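Local coordinates for protein beta-lactamase/D-alanine Carboxypeptidase (Yersinia pestis, PDB 3RJU) that probably opens beta-lactam rings or trims D-alanine-ended peptides, as a serine hydrolase of the beta-lactamase and penicillin-binding protein family, at residues T150-L162 / R265-A277. Residues are numbered along the deposited sequence; the frame is centred on the assembly and turned at random.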
loop_
_atom_site.group_PDB
_atom_site.type_symbol
_atom_site.label_atom_id
_atom_site.label_comp_id
_atom_site.label_asym_id
_atom_site.label_seq_id
_atom_site.Cartn_x
_atom_site.Cartn_y
_atom_site.Cartn_z
ATOM N N THR A 150 10.700 22.377 8.194
ATOM C CA THR A 150 11.536 22.722 9.331
ATOM C C THR A 150 12.345 21.579 9.945
ATOM O O THR A 150 13.038 21.774 10.942
ATOM C CB THR A 150 10.714 23.403 10.442
ATOM O OG1 THR A 150 9.709 22.496 10.917
ATOM C CG2 THR A 150 10.049 24.677 9.911
ATOM N N VAL A 151 12.277 20.394 9.355
ATOM C CA VAL A 151 13.144 19.304 9.782
ATOM C C VAL A 151 13.971 18.842 8.584
ATOM O O VAL A 151 13.475 18.782 7.453
ATOM C CB VAL A 151 12.346 18.122 10.347
ATOM C CG1 VAL A 151 11.452 17.570 9.297
ATOM C CG2 VAL A 151 13.275 17.035 10.858
ATOM N N PRO A 152 15.245 18.522 8.812
ATOM C CA PRO A 152 16.019 18.051 7.657
ATOM C C PRO A 152 15.536 16.685 7.170
ATOM O O PRO A 152 15.006 15.902 7.953
ATOM C CB PRO A 152 17.443 17.936 8.194
ATOM C CG PRO A 152 17.330 17.960 9.678
ATOM C CD PRO A 152 16.039 18.606 10.048
ATOM N N PRO A 153 15.761 16.382 5.893
ATOM C CA PRO A 153 15.318 15.080 5.373
ATOM C C PRO A 153 16.196 13.918 5.875
ATOM O O PRO A 153 17.376 14.095 6.186
ATOM C CB PRO A 153 15.431 15.260 3.855
ATOM C CG PRO A 153 16.588 16.248 3.695
ATOM C CD PRO A 153 16.503 17.182 4.896
ATOM N N GLY A 154 15.612 12.727 5.956
ATOM C CA GLY A 154 16.355 11.552 6.365
ATOM C C GLY A 154 16.671 11.467 7.846
ATOM O O GLY A 154 17.543 10.690 8.254
ATOM N N VAL A 155 15.968 12.259 8.653
ATOM C CA VAL A 155 16.237 12.325 10.084
ATOM C C VAL A 155 15.121 11.718 10.920
ATOM O O VAL A 155 15.381 11.016 11.899
ATOM C CB VAL A 155 16.504 13.783 10.509
ATOM C CG1 VAL A 155 16.524 13.949 12.032
ATOM C CG2 VAL A 155 17.835 14.245 9.908
ATOM N N LYS A 156 13.882 11.997 10.529
ATOM C CA LYS A 156 12.711 11.451 11.213
ATOM C C LYS A 156 11.789 10.777 10.203
ATOM O O LYS A 156 11.595 11.284 9.087
ATOM C CB LYS A 156 11.928 12.567 11.922
ATOM C CG LYS A 156 12.639 13.213 13.097
ATOM C CD LYS A 156 11.774 14.275 13.747
ATOM C CE LYS A 156 12.516 14.978 14.872
ATOM N NZ LYS A 156 11.595 15.936 15.556
ATOM N N ALA A 157 11.233 9.625 10.573
ATOM C CA ALA A 157 10.151 9.051 9.781
ATOM C C ALA A 157 8.841 9.554 10.355
ATOM O O ALA A 157 8.635 9.498 11.560
ATOM C CB ALA A 157 10.177 7.534 9.816
ATOM N N ALA A 158 7.953 10.020 9.485
ATOM C CA ALA A 158 6.613 10.402 9.899
ATOM C C ALA A 158 5.731 10.047 8.739
ATOM O O ALA A 158 5.798 10.670 7.680
ATOM C CB ALA A 158 6.534 11.881 10.205
ATOM N N TYR A 159 4.918 9.013 8.926
ATOM C CA TYR A 159 4.104 8.464 7.851
ATOM C C TYR A 159 3.319 9.584 7.195
ATOM O O TYR A 159 2.673 10.389 7.883
ATOM C CB TYR A 159 3.138 7.465 8.446
ATOM C CG TYR A 159 2.331 6.697 7.449
ATOM C CD1 TYR A 159 2.865 5.566 6.829
ATOM C CD2 TYR A 159 1.028 7.077 7.127
ATOM C CE1 TYR A 159 2.128 4.819 5.923
ATOM C CE2 TYR A 159 0.278 6.342 6.212
ATOM C CZ TYR A 159 0.827 5.206 5.619
ATOM O OH TYR A 159 0.085 4.458 4.736
ATOM N N SER A 160 3.350 9.621 5.867
ATOM C CA SER A 160 2.704 10.705 5.138
ATOM C C SER A 160 1.959 10.231 3.891
ATOM O O SER A 160 2.491 9.467 3.071
ATOM C CB SER A 160 3.716 11.803 4.783
ATOM O OG SER A 160 3.093 12.818 4.021
ATOM N N ASN A 161 0.707 10.664 3.793
ATOM C CA ASN A 161 -0.075 10.551 2.575
ATOM C C ASN A 161 0.286 11.653 1.585
ATOM O O ASN A 161 0.544 11.370 0.407
ATOM C CB ASN A 161 -1.557 10.571 2.921
ATOM C CG ASN A 161 -1.963 9.336 3.712
ATOM O OD1 ASN A 161 -1.448 8.247 3.466
ATOM N ND2 ASN A 161 -2.884 9.497 4.661
ATOM N N LEU A 162 0.320 12.893 2.078
ATOM C CA LEU A 162 0.705 14.039 1.255
ATOM C C LEU A 162 1.992 13.773 0.463
ATOM O O LEU A 162 2.042 13.998 -0.748
ATOM C CB LEU A 162 0.916 15.260 2.137
ATOM C CG LEU A 162 1.478 16.497 1.446
ATOM C CD1 LEU A 162 0.536 16.931 0.304
ATOM C CD2 LEU A 162 1.679 17.622 2.474
ATOM N N ARG A 265 15.762 1.181 11.813
ATOM C CA ARG A 265 15.074 1.971 12.825
ATOM C C ARG A 265 16.056 2.851 13.602
ATOM O O ARG A 265 15.787 4.027 13.870
ATOM C CB ARG A 265 14.316 1.053 13.796
ATOM C CG ARG A 265 13.325 1.797 14.648
ATOM C CD ARG A 265 12.586 0.873 15.616
ATOM N NE ARG A 265 11.596 1.606 16.396
ATOM C CZ ARG A 265 10.342 1.833 15.998
ATOM N NH1 ARG A 265 9.901 1.357 14.837
ATOM N NH2 ARG A 265 9.524 2.543 16.764
ATOM N N GLY A 266 17.209 2.278 13.942
ATOM C CA GLY A 266 18.214 2.989 14.701
ATOM C C GLY A 266 18.948 4.064 13.918
ATOM O O GLY A 266 19.710 4.821 14.518
ATOM N N ASP A 267 18.730 4.135 12.598
ATOM C CA ASP A 267 19.367 5.150 11.749
ATOM C C ASP A 267 18.571 6.456 11.790
ATOM O O ASP A 267 19.003 7.453 11.197
ATOM C CB ASP A 267 19.381 4.744 10.262
ATOM C CG ASP A 267 20.261 3.551 9.939
ATOM O OD1 ASP A 267 21.251 3.291 10.658
ATOM O OD2 ASP A 267 19.944 2.887 8.895
ATOM N N LEU A 268 17.382 6.433 12.405
ATOM C CA LEU A 268 16.503 7.607 12.497
ATOM C C LEU A 268 16.384 8.120 13.923
ATOM O O LEU A 268 16.448 7.352 14.891
ATOM C CB LEU A 268 15.097 7.260 11.985
ATOM C CG LEU A 268 15.067 6.897 10.508
ATOM C CD1 LEU A 268 13.763 6.179 10.179
ATOM C CD2 LEU A 268 15.247 8.154 9.663
ATOM N N VAL A 269 16.187 9.429 14.056
ATOM C CA VAL A 269 16.018 10.027 15.370
ATOM C C VAL A 269 14.689 9.598 16.009
ATOM O O VAL A 269 14.629 9.301 17.205
ATOM C CB VAL A 269 16.136 11.560 15.277
ATOM C CG1 VAL A 269 15.571 12.262 16.534
ATOM C CG2 VAL A 269 17.590 11.919 15.026
ATOM N N SER A 270 13.635 9.567 15.208
ATOM C CA SER A 270 12.328 9.094 15.673
ATOM C C SER A 270 11.501 8.556 14.518
ATOM O O SER A 270 11.767 8.852 13.350
ATOM C CB SER A 270 11.543 10.207 16.368
ATOM O OG SER A 270 11.305 11.285 15.481
ATOM N N LEU A 271 10.497 7.763 14.853
ATOM C CA LEU A 271 9.561 7.235 13.863
ATOM C C LEU A 271 8.138 7.417 14.360
ATOM O O LEU A 271 7.807 7.066 15.502
ATOM C CB LEU A 271 9.795 5.740 13.597
ATOM C CG LEU A 271 11.145 5.356 12.986
ATOM C CD1 LEU A 271 12.229 5.256 14.064
ATOM C CD2 LEU A 271 11.002 4.033 12.236
ATOM N N LYS A 272 7.293 7.944 13.492
ATOM C CA LYS A 272 5.896 8.147 13.845
ATOM C C LYS A 272 5.026 7.505 12.787
ATOM O O LYS A 272 5.230 7.722 11.587
ATOM C CB LYS A 272 5.565 9.634 13.912
ATOM C CG LYS A 272 4.087 9.893 14.212
ATOM C CD LYS A 272 3.723 11.359 14.122
ATOM C CE LYS A 272 2.300 11.546 14.620
ATOM N NZ LYS A 272 1.975 12.967 14.829
ATOM N N GLY A 273 4.037 6.728 13.223
ATOM C CA GLY A 273 3.079 6.188 12.289
ATOM C C GLY A 273 3.517 4.942 11.544
ATOM O O GLY A 273 2.822 4.528 10.621
HETATM N N MSE A 274 4.642 4.345 11.941
HETATM C CA MSE A 274 5.224 3.228 11.188
HETATM C C MSE A 274 4.959 1.860 11.795
HETATM O O MSE A 274 5.285 0.849 11.171
HETATM C CB MSE A 274 6.750 3.381 11.057
HETATM C CG MSE A 274 7.224 4.701 10.431
HETATM SE SE MSE A 274 6.320 5.222 8.779
HETATM C CE MSE A 274 6.572 3.570 7.734
ATOM N N ASP A 275 4.386 1.833 12.998
ATOM C CA ASP A 275 4.361 0.602 13.786
ATOM C C ASP A 275 2.974 -0.046 13.903
ATOM O O ASP A 275 2.688 -0.774 14.868
ATOM C CB ASP A 275 4.943 0.874 15.164
ATOM C CG ASP A 275 6.364 1.426 15.098
ATOM O OD1 ASP A 275 7.164 0.939 14.263
ATOM O OD2 ASP A 275 6.668 2.365 15.871
ATOM N N VAL A 276 2.128 0.205 12.908
ATOM C CA VAL A 276 0.727 -0.221 12.976
ATOM C C VAL A 276 0.567 -1.743 13.119
ATOM O O VAL A 276 -0.306 -2.211 13.852
ATOM C CB VAL A 276 -0.067 0.330 11.767
ATOM C CG1 VAL A 276 -1.520 -0.218 11.731
ATOM C CG2 VAL A 276 -0.037 1.868 11.787
ATOM N N ALA A 277 1.416 -2.508 12.436
ATOM C CA ALA A 277 1.319 -3.963 12.475
ATOM C C ALA A 277 2.407 -4.578 13.362
ATOM O O ALA A 277 2.577 -5.797 13.397
ATOM C CB ALA A 277 1.406 -4.527 11.074
HETATM O O HOH W 1 18.902 10.212 10.774
HETATM O O HOH W 2 10.570 13.453 17.225
HETATM O O HOH W 3 9.031 11.157 13.804
#
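A two-stranded parallel sheet, A157 and A158 running beside L271 and K272, leads straight into Y159, probably the tyrosine of the Tyr-x-Asn active-site motif of this serine hydrolase family. Four backbone hydrogen bonds join the segments: V269 N to V155 O (2.8 Å), A157 N to S270 O, K272 N to A157 O, and Y159 N to K272 O (3.0 Å). The third bends most, its donor standing above the carbonyl plane of A157.

A157 turns its small methyl into the inner face, where CB meets L268 CD1 (3.9 Å), L271 CG and M274 CG; a short side chain suits a site hemmed in by three larger ones. K156, S270 and K272 project from the other face. There S270 OG, turned by chi1 (61°) to lie between its backbone N and carbonyl carbon, is 3.3 Å from K156 CG and binds two waters, one reaching A157 O and the other K156 NZ.

G273, with positive phi (82°), a backbone shape that favours glycine, lies against Y159, whose CB is 3.7 Å from G273 O. Selenomethionine M274, CG beside its backbone N and the chain bent at chi2 (-48°), sets SE at the edge of the Y159 ring, near its plane and 5.3 Å from the centroid, a Met-aromatic contact. Y159 OH hydrogen-bonds K65 and K302, and N161 OD1 also binds K65, consistent with a catalytic SxxK arrangement.

Strand 282-284 backs the inner face through L283, which touches A157, L268, L271 and M274; H114 stacks on Y159, and S160 OG caps the start of helix 162-175 at A163 N.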